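Side-chain contacts in BtGH115A (Bacteroides thetaiotaomicron, PDB 5BY3), which acts as a family GH115 4-O-methyl-alpha-glucuronidase with specificity for decorated arabinogalactans: residues G34-V39 with V70-Q75; D368-I373 with E730-N735; T504-E507 with Y513-V516. All coordinates share one frame; numbering follows the deposited sequence. Where two conformers were deposited one is given.

Interaction 1 (G34-V39 with V70-Q75); sequences GSEAPV and VGTIGQ
The turn at Glu36 runs past the end of strand 68-72 with the CA atoms of Glu36 and Gly71 7.6 Å apart, too far for the two backbones to bond, so a single side chain spans the distance. Glu36 does this with one carboxylate oxygen. Its OE2 takes the backbone N-H of Thr72, N to OE2 2.6 Å, which comes nearly end-on to the C-O bond, although the hydrogen itself points off line (140° at the hydrogen). The hydroxyl of the same threonine also donates to this oxygen, and the very short 2.5 Å between Thr72 OG1 and Glu36 OE2 should be read with caution at this resolution. Thr72 can offer both groups together because its OG1 sits beside its own backbone N (chi1 -44°), so that N-H and hydroxyl face the same carboxylate oxygen. The chain of Glu36 reaches them through a bend at chi2 (110°). Its OE2 also lies 3.4 Å from Gly71 CA, which puts the carboxylate close against the strand backbone. Glu36 is buried, and the paired donors would be expected to stabilise its charge; Thr116, on helix 113-126, bonds to Thr72 OG1 and packs against Glu36. Directly after Glu36, Ala37 takes the N-cap position of helix 38-55. Strands 28-31 and 68-72 are parallel neighbours, and both segments lie at their C-terminal ends. The glutamate thus ties the strand-to-helix turn of a beta-alpha-beta unit (28-31, 38-55, 59-62) to the adjacent strand of the N-terminal mixed sheet.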
loop_
_atom_site.group_PDB
_atom_site.type_symbol
_atom_site.label_atom_id
_atom_site.label_comp_id
_atom_site.label_asym_id
_atom_site.label_seq_id
_atom_site.Cartn_x
_atom_site.Cartn_y
_atom_site.Cartn_z
ATOM N N GLY A 34 10.123 -19.305 30.200
ATOM C CA GLY A 34 8.662 -19.455 30.100
ATOM C C GLY A 34 7.902 -18.195 30.460
ATOM O O GLY A 34 6.678 -18.136 30.307
ATOM N N SER A 35 8.641 -17.185 30.918
ATOM C CA SER A 35 8.084 -15.915 31.383
ATOM C C SER A 35 7.828 -14.932 30.237
ATOM O O SER A 35 7.254 -13.866 30.445
ATOM C CB SER A 35 9.030 -15.284 32.423
ATOM O OG SER A 35 9.032 -16.001 33.655
ATOM N N GLU A 36 8.233 -15.310 29.026
ATOM C CA GLU A 36 8.230 -14.394 27.893
ATOM C C GLU A 36 6.860 -14.227 27.268
ATOM O O GLU A 36 6.057 -15.157 27.284
ATOM C CB GLU A 36 9.216 -14.850 26.848
ATOM C CG GLU A 36 10.006 -13.671 26.321
ATOM C CD GLU A 36 11.471 -13.656 26.732
ATOM O OE1 GLU A 36 11.997 -14.572 27.418
ATOM O OE2 GLU A 36 12.116 -12.689 26.325
ATOM N N ALA A 37 6.607 -13.034 26.726
ATOM C CA ALA A 37 5.295 -12.689 26.178
ATOM C C ALA A 37 4.816 -13.676 25.075
ATOM O O ALA A 37 5.645 -14.300 24.402
ATOM C CB ALA A 37 5.299 -11.267 25.678
ATOM N N PRO A 38 3.495 -13.854 24.926
ATOM C CA PRO A 38 2.947 -14.797 23.914
ATOM C C PRO A 38 3.582 -14.681 22.514
ATOM O O PRO A 38 3.901 -15.704 21.866
ATOM C CB PRO A 38 1.458 -14.434 23.860
ATOM C CG PRO A 38 1.211 -13.478 25.037
ATOM C CD PRO A 38 2.451 -13.447 25.884
ATOM N N VAL A 39 3.818 -13.437 22.101
ATOM C CA VAL A 39 4.344 -13.122 20.791
ATOM C C VAL A 39 5.704 -13.773 20.627
ATOM O O VAL A 39 6.044 -14.214 19.514
ATOM C CB VAL A 39 4.335 -11.590 20.527
ATOM C CG1 VAL A 39 5.166 -10.822 21.560
ATOM C CG2 VAL A 39 4.745 -11.258 19.099
ATOM N N VAL A 70 17.427 -17.329 23.317
ATOM C CA VAL A 70 16.590 -16.162 23.018
ATOM C C VAL A 70 15.993 -15.517 24.263
ATOM O O VAL A 70 15.501 -16.215 25.158
ATOM C CB VAL A 70 15.472 -16.444 21.967
ATOM C CG1 VAL A 70 15.922 -17.430 20.895
ATOM C CG2 VAL A 70 14.196 -16.948 22.609
ATOM N N GLY A 71 16.010 -14.184 24.298
ATOM C CA GLY A 71 15.300 -13.465 25.351
ATOM C C GLY A 71 15.286 -11.952 25.275
ATOM O O GLY A 71 16.085 -11.311 24.563
ATOM N N THR A 72 14.366 -11.394 26.047
ATOM C CA THR A 72 14.232 -9.953 26.252
ATOM C C THR A 72 15.136 -9.480 27.413
ATOM O O THR A 72 15.140 -10.090 28.497
ATOM C CB THR A 72 12.760 -9.608 26.571
ATOM O OG1 THR A 72 11.901 -10.333 25.682
ATOM C CG2 THR A 72 12.468 -8.098 26.465
ATOM N N ILE A 73 15.916 -8.427 27.136
ATOM C CA ILE A 73 16.520 -7.509 28.129
ATOM C C ILE A 73 15.797 -7.513 29.481
ATOM O O ILE A 73 14.574 -7.305 29.542
ATOM C CB ILE A 73 16.649 -6.064 27.536
ATOM C CG1 ILE A 73 18.088 -5.780 27.102
ATOM C CG2 ILE A 73 16.269 -4.962 28.516
ATOM C CD1 ILE A 73 18.553 -6.614 25.933
ATOM N N GLY A 74 16.568 -7.824 30.528
ATOM C CA GLY A 74 16.139 -7.787 31.937
ATOM C C GLY A 74 14.821 -8.466 32.264
ATOM O O GLY A 74 14.029 -7.946 33.060
ATOM N N GLN A 75 14.597 -9.616 31.630
ATOM C CA GLN A 75 13.388 -10.412 31.836
ATOM C C GLN A 75 13.756 -11.889 31.705
ATOM O O GLN A 75 12.947 -12.783 32.006
ATOM C CB GLN A 75 12.282 -10.004 30.844
ATOM C CG GLN A 75 11.505 -8.752 31.237
ATOM C CD GLN A 75 10.498 -8.331 30.190
ATOM O OE1 GLN A 75 9.775 -9.160 29.637
ATOM N NE2 GLN A 75 10.451 -7.034 29.907
#

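Interaction 2 (D368-I373 with E730-N735); sequences DNYGYI and EEWKEN
Trp732 meets the carboxylate of Asp368 on its anti side and tilted out of its plane, while the other carboxylate oxygen is held by two amides from opposite faces. The indole bond is short and fairly straight, NE1 to OD2 2.7 Å with 158° at the hydrogen, and OD2 lies near the indole plane; His700 NE2 is a second partner of OD2. Asp368 CG is tucked between the backbone N and the carbonyl carbon (chi1 64°), which holds the carboxylate close over its own loop, and OD1 accepts from Tyr370 N at 3.0 Å, an Asx turn, and from Tyr372 N at 3.1 Å. Asp368 O approaches the indole edge, 3.2 Å from Trp732 CZ2. Tyr370 CE1 comes within 3.9 Å of Trp732 CH2, the ring planes 83° apart in an oblique contact, and Tyr370 OH bonds to His401 O. With an alanine in place of Asp368, the indole N-H and the amides of Tyr370 and Tyr372 would probably lose their side-chain acceptor, leaving the loop freer to shift. The buried contact joins helix 730-738 of the C-terminal region to the loop between strand 362-366 of the parallel barrel sheet and helix 379-383.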
loop_
_atom_site.group_PDB
_atom_site.type_symbol
_atom_site.label_atom_id
_atom_site.label_comp_id
_atom_site.label_asym_id
_atom_site.label_seq_id
_atom_site.Cartn_x
_atom_site.Cartn_y
_atom_site.Cartn_z
ATOM N N ASP A 368 -5.249 10.323 -1.076
ATOM C CA ASP A 368 -6.516 10.660 -1.725
ATOM C C ASP A 368 -7.153 9.413 -2.359
ATOM O O ASP A 368 -7.924 9.501 -3.310
ATOM C CB ASP A 368 -6.264 11.746 -2.771
ATOM C CG ASP A 368 -5.328 11.284 -3.931
ATOM O OD1 ASP A 368 -4.733 10.177 -3.889
ATOM O OD2 ASP A 368 -5.205 12.048 -4.916
ATOM N N ASN A 369 -6.777 8.258 -1.830
ATOM C CA ASN A 369 -7.232 6.960 -2.272
ATOM C C ASN A 369 -6.517 6.447 -3.509
ATOM O O ASN A 369 -6.695 5.277 -3.871
ATOM C CB ASN A 369 -8.765 6.917 -2.468
ATOM C CG ASN A 369 -9.534 7.585 -1.327
ATOM O OD1 ASN A 369 -10.338 8.507 -1.563
ATOM N ND2 ASN A 369 -9.301 7.134 -0.105
ATOM N N TYR A 370 -5.734 7.313 -4.167
ATOM C CA TYR A 370 -4.952 6.909 -5.329
ATOM C C TYR A 370 -3.460 7.093 -5.087
ATOM O O TYR A 370 -2.666 7.246 -6.033
ATOM C CB TYR A 370 -5.492 7.566 -6.593
ATOM C CG TYR A 370 -6.965 7.220 -6.872
ATOM C CD1 TYR A 370 -7.998 7.733 -6.087
ATOM C CD2 TYR A 370 -7.328 6.351 -7.928
ATOM C CE1 TYR A 370 -9.327 7.398 -6.338
ATOM C CE2 TYR A 370 -8.667 6.008 -8.186
ATOM C CZ TYR A 370 -9.650 6.527 -7.393
ATOM O OH TYR A 370 -10.951 6.196 -7.625
ATOM N N GLY A 371 -3.063 7.014 -3.813
ATOM C CA GLY A 371 -1.647 6.987 -3.437
ATOM C C GLY A 371 -0.934 8.341 -3.439
ATOM O O GLY A 371 0.316 8.402 -3.446
ATOM N N TYR A 372 -1.727 9.422 -3.448
ATOM C CA TYR A 372 -1.222 10.790 -3.239
ATOM C C TYR A 372 -1.639 11.368 -1.901
ATOM O O TYR A 372 -2.820 11.700 -1.677
ATOM C CB TYR A 372 -1.672 11.715 -4.362
ATOM C CG TYR A 372 -1.222 11.237 -5.725
ATOM C CD1 TYR A 372 0.113 11.409 -6.154
ATOM C CD2 TYR A 372 -2.122 10.569 -6.584
ATOM C CE1 TYR A 372 0.530 10.979 -7.421
ATOM C CE2 TYR A 372 -1.707 10.121 -7.829
ATOM C CZ TYR A 372 -0.393 10.323 -8.242
ATOM O OH TYR A 372 -0.039 9.900 -9.499
ATOM N N ILE A 373 -0.663 11.469 -1.005
ATOM C CA ILE A 373 -0.878 11.994 0.372
ATOM C C ILE A 373 -1.450 13.423 0.369
ATOM O O ILE A 373 -0.852 14.329 -0.234
ATOM C CB ILE A 373 0.417 11.861 1.213
ATOM C CG1 ILE A 373 0.727 10.373 1.364
ATOM C CG2 ILE A 373 0.256 12.498 2.592
ATOM C CD1 ILE A 373 2.090 10.028 1.941
ATOM N N GLU A 730 -13.656 17.739 -10.579
ATOM C CA GLU A 730 -13.556 17.167 -11.920
ATOM C C GLU A 730 -12.077 16.970 -12.373
ATOM O O GLU A 730 -11.718 15.880 -12.854
ATOM C CB GLU A 730 -14.338 18.053 -12.908
ATOM C CG GLU A 730 -14.498 17.496 -14.316
ATOM C CD GLU A 730 -15.176 16.136 -14.330
ATOM O OE1 GLU A 730 -16.082 15.898 -13.489
ATOM O OE2 GLU A 730 -14.784 15.304 -15.177
ATOM N N GLU A 731 -11.232 17.995 -12.180
ATOM C CA GLU A 731 -9.812 17.914 -12.495
ATOM C C GLU A 731 -9.044 16.870 -11.682
ATOM O O GLU A 731 -8.203 16.152 -12.233
ATOM C CB GLU A 731 -9.118 19.261 -12.352
ATOM C CG GLU A 731 -7.761 19.315 -13.011
ATOM C CD GLU A 731 -7.175 20.703 -12.980
ATOM O OE1 GLU A 731 -6.653 21.166 -11.921
ATOM O OE2 GLU A 731 -7.217 21.327 -14.054
ATOM N N TRP A 732 -9.318 16.800 -10.386
ATOM C CA TRP A 732 -8.719 15.791 -9.551
ATOM C C TRP A 732 -9.115 14.374 -10.044
ATOM O O TRP A 732 -8.324 13.436 -9.939
ATOM C CB TRP A 732 -9.058 16.011 -8.067
ATOM C CG TRP A 732 -8.573 14.866 -7.197
ATOM C CD1 TRP A 732 -7.328 14.710 -6.626
ATOM C CD2 TRP A 732 -9.304 13.668 -6.885
ATOM N NE1 TRP A 732 -7.261 13.498 -5.940
ATOM C CE2 TRP A 732 -8.457 12.846 -6.084
ATOM C CE3 TRP A 732 -10.601 13.224 -7.172
ATOM C CZ2 TRP A 732 -8.882 11.622 -5.559
ATOM C CZ3 TRP A 732 -10.996 11.978 -6.676
ATOM C CH2 TRP A 732 -10.137 11.202 -5.887
ATOM N N LYS A 733 -10.308 14.237 -10.602
ATOM C CA LYS A 733 -10.812 12.924 -11.012
ATOM C C LYS A 733 -10.025 12.502 -12.239
ATOM O O LYS A 733 -9.549 11.390 -12.311
ATOM C CB LYS A 733 -12.322 12.968 -11.316
ATOM C CG LYS A 733 -13.200 12.847 -10.073
ATOM C CD LYS A 733 -14.657 13.108 -10.413
ATOM C CE LYS A 733 -15.557 13.075 -9.174
ATOM N NZ LYS A 733 -16.957 13.461 -9.547
ATOM N N GLU A 734 -9.907 13.425 -13.179
ATOM C CA GLU A 734 -9.084 13.312 -14.358
ATOM C C GLU A 734 -7.654 12.987 -13.952
ATOM O O GLU A 734 -7.062 12.055 -14.499
ATOM C CB GLU A 734 -9.129 14.638 -15.137
ATOM C CG GLU A 734 -9.944 14.653 -16.419
ATOM C CD GLU A 734 -11.149 13.729 -16.378
ATOM O OE1 GLU A 734 -12.097 14.045 -15.637
ATOM O OE2 GLU A 734 -11.156 12.690 -17.080
ATOM N N ASN A 735 -7.119 13.754 -12.995
ATOM C CA ASN A 735 -5.733 13.637 -12.581
ATOM C C ASN A 735 -5.437 12.190 -12.160
ATOM O O ASN A 735 -4.549 11.589 -12.695
ATOM C CB ASN A 735 -5.409 14.603 -11.422
ATOM C CG ASN A 735 -5.082 16.052 -11.884
ATOM O OD1 ASN A 735 -5.188 16.421 -13.076
ATOM N ND2 ASN A 735 -4.672 16.882 -10.910
#

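Interaction 3 (T504-E507 with Y513-V516); sequences TREE and YRVV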
loop_
_atom_site.group_PDB
_atom_site.type_symbol
_atom_site.label_atom_id
_atom_site.label_comp_id
_atom_site.label_asym_id
_atom_site.label_seq_id
_atom_site.Cartn_x
_atom_site.Cartn_y
_atom_site.Cartn_z
ATOM N N THR A 504 -14.893 4.770 -17.708
ATOM C CA THR A 504 -16.191 4.934 -17.052
ATOM C C THR A 504 -15.940 5.597 -15.688
ATOM O O THR A 504 -14.804 5.749 -15.260
ATOM C CB THR A 504 -16.895 3.565 -16.810
ATOM O OG1 THR A 504 -16.012 2.693 -16.117
ATOM C CG2 THR A 504 -17.320 2.884 -18.101
ATOM N N ARG A 505 -16.996 6.014 -15.007
ATOM C CA ARG A 505 -16.871 6.515 -13.640
ATOM C C ARG A 505 -17.837 5.825 -12.698
ATOM O O ARG A 505 -18.845 5.230 -13.128
ATOM C CB ARG A 505 -16.955 8.052 -13.589
ATOM C CG ARG A 505 -15.564 8.634 -13.498
ATOM C CD ARG A 505 -15.260 9.711 -14.498
ATOM N NE ARG A 505 -15.779 10.981 -14.027
ATOM C CZ ARG A 505 -15.257 12.177 -14.299
ATOM N NH1 ARG A 505 -14.147 12.300 -15.033
ATOM N NH2 ARG A 505 -15.845 13.250 -13.813
ATOM N N GLU A 506 -17.471 5.854 -11.423
ATOM C CA GLU A 506 -18.295 5.366 -10.325
ATOM C C GLU A 506 -18.655 6.538 -9.424
ATOM O O GLU A 506 -17.978 7.575 -9.454
ATOM C CB GLU A 506 -17.575 4.269 -9.552
ATOM C CG GLU A 506 -17.731 2.898 -10.168
ATOM C CD GLU A 506 -19.188 2.416 -10.279
ATOM O OE1 GLU A 506 -19.936 2.427 -9.287
ATOM O OE2 GLU A 506 -19.585 1.992 -11.371
ATOM N N GLU A 507 -19.753 6.375 -8.677
ATOM C CA GLU A 507 -20.384 7.414 -7.835
ATOM C C GLU A 507 -20.719 8.750 -8.499
ATOM O O GLU A 507 -20.762 9.778 -7.830
ATOM C CB GLU A 507 -19.607 7.624 -6.541
ATOM C CG GLU A 507 -19.469 6.326 -5.744
ATOM C CD GLU A 507 -18.557 6.470 -4.541
ATOM O OE1 GLU A 507 -17.981 7.575 -4.346
ATOM O OE2 GLU A 507 -18.429 5.465 -3.800
ATOM N N TYR A 513 -21.861 7.763 -17.390
ATOM C CA TYR A 513 -20.501 7.481 -16.945
ATOM C C TYR A 513 -20.322 5.996 -16.711
ATOM O O TYR A 513 -19.244 5.568 -16.377
ATOM C CB TYR A 513 -20.183 8.192 -15.626
ATOM C CG TYR A 513 -20.097 9.675 -15.694
ATOM C CD1 TYR A 513 -18.881 10.306 -15.955
ATOM C CD2 TYR A 513 -21.220 10.471 -15.428
ATOM C CE1 TYR A 513 -18.783 11.685 -15.975
ATOM C CE2 TYR A 513 -21.142 11.861 -15.437
ATOM C CZ TYR A 513 -19.926 12.469 -15.716
ATOM O OH TYR A 513 -19.832 13.855 -15.745
ATOM N N ARG A 514 -21.388 5.220 -16.830
ATOM C CA ARG A 514 -21.295 3.780 -16.629
ATOM C C ARG A 514 -21.227 3.054 -17.973
ATOM O O ARG A 514 -21.037 1.837 -18.014
ATOM C CB ARG A 514 -22.471 3.310 -15.774
ATOM C CG ARG A 514 -22.556 3.949 -14.372
ATOM C CD ARG A 514 -23.813 3.539 -13.599
ATOM N NE ARG A 514 -24.094 2.097 -13.688
ATOM C CZ ARG A 514 -23.470 1.160 -12.977
ATOM N NH1 ARG A 514 -22.525 1.501 -12.102
ATOM N NH2 ARG A 514 -23.784 -0.118 -13.152
ATOM N N VAL A 515 -21.376 3.817 -19.060
ATOM C CA VAL A 515 -21.258 3.328 -20.436
ATOM C C VAL A 515 -19.765 3.319 -20.793
ATOM O O VAL A 515 -19.105 4.367 -20.739
ATOM C CB VAL A 515 -22.038 4.239 -21.452
ATOM C CG1 VAL A 515 -21.819 3.810 -22.911
ATOM C CG2 VAL A 515 -23.528 4.279 -21.134
ATOM N N VAL A 516 -19.245 2.140 -21.135
ATOM C CA VAL A 516 -17.923 1.990 -21.723
ATOM C C VAL A 516 -17.757 2.827 -23.034
ATOM O O VAL A 516 -18.651 2.849 -23.903
ATOM C CB VAL A 516 -17.580 0.498 -21.893
ATOM C CG1 VAL A 516 -16.416 0.299 -22.851
ATOM C CG2 VAL A 516 -17.232 -0.134 -20.545
#
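Arg505 and Tyr513 form the close-packed part of this contact. The backbone N of Arg505 donates to Tyr513 O at 2.7 Å, a nearly straight bond (164° at the hydrogen) joining the two segments of the loop. The same carbonyl oxygen lies 3.1 Å from Thr504 CB, next to the amide it accepts from. From there the side chains of Arg505 and Tyr513 run alongside each other in the same direction. Arg505 CB packs 3.8 Å from Tyr513 CD1, and bends at chi2 and chi3 carry the arginine along the ring until CE1 lies over one face of the guanidinium, 3.6 Å from Arg505 NE. The two flat groups are only 22° from parallel. The charged end of Arg505 is committed further on, to Glu730 and Glu734. The methyl CG2 of Thr504 packs 3.9 Å from Val516 CG2 and also lies 3.5 Å from the carbonyl Val515 O.

The outer side is looser. Arg514 is exposed, and its chain, bent at chi3, swings back to bring NH1 3.1 Å from Glu506 OE2. This salt bridge rests on one close atom pair, and the carboxylate and guanidinium stand at 84°, which rules out a flat two-pronged pairing. Glu506 has a stronger partner in Arg620, which meets OE1. Tyr513 and Arg514 also touch a crystal neighbour, so their outer positions may owe something to the lattice.

Both segments belong to the long connection between helices 476-495 and 523-543. Val516 packs on Leu573 and Arg580 of helix 552-580, Glu506 makes a backbone bond with Pro400, and Arg505 faces helix 730-738.

Interactions 2 and 3 are neighbours, with centres about 16 Å apart, whereas interaction 1 lies on the opposite side of the chain's centre, about 46 Å and 55 Å from their centres. Interaction 1 closes first along the chain and stays within the N-terminal alpha/beta part, joining a loop before helix 38-55 to strand 68-72 of the mixed sheet. Interaction 2 spans more than 350 residues, from the barrel loop after strand 362-366 to helix 730-738, and interaction 3 is nested inside that span. The two meet through salt bridges, Glu730 OE1 to Arg505 NH2 at 2.7 Å and Glu734 OE1 to Arg505 NH1 at 2.8 Å. Helix 730-738 therefore touches both the barrel loop and segment 504-507.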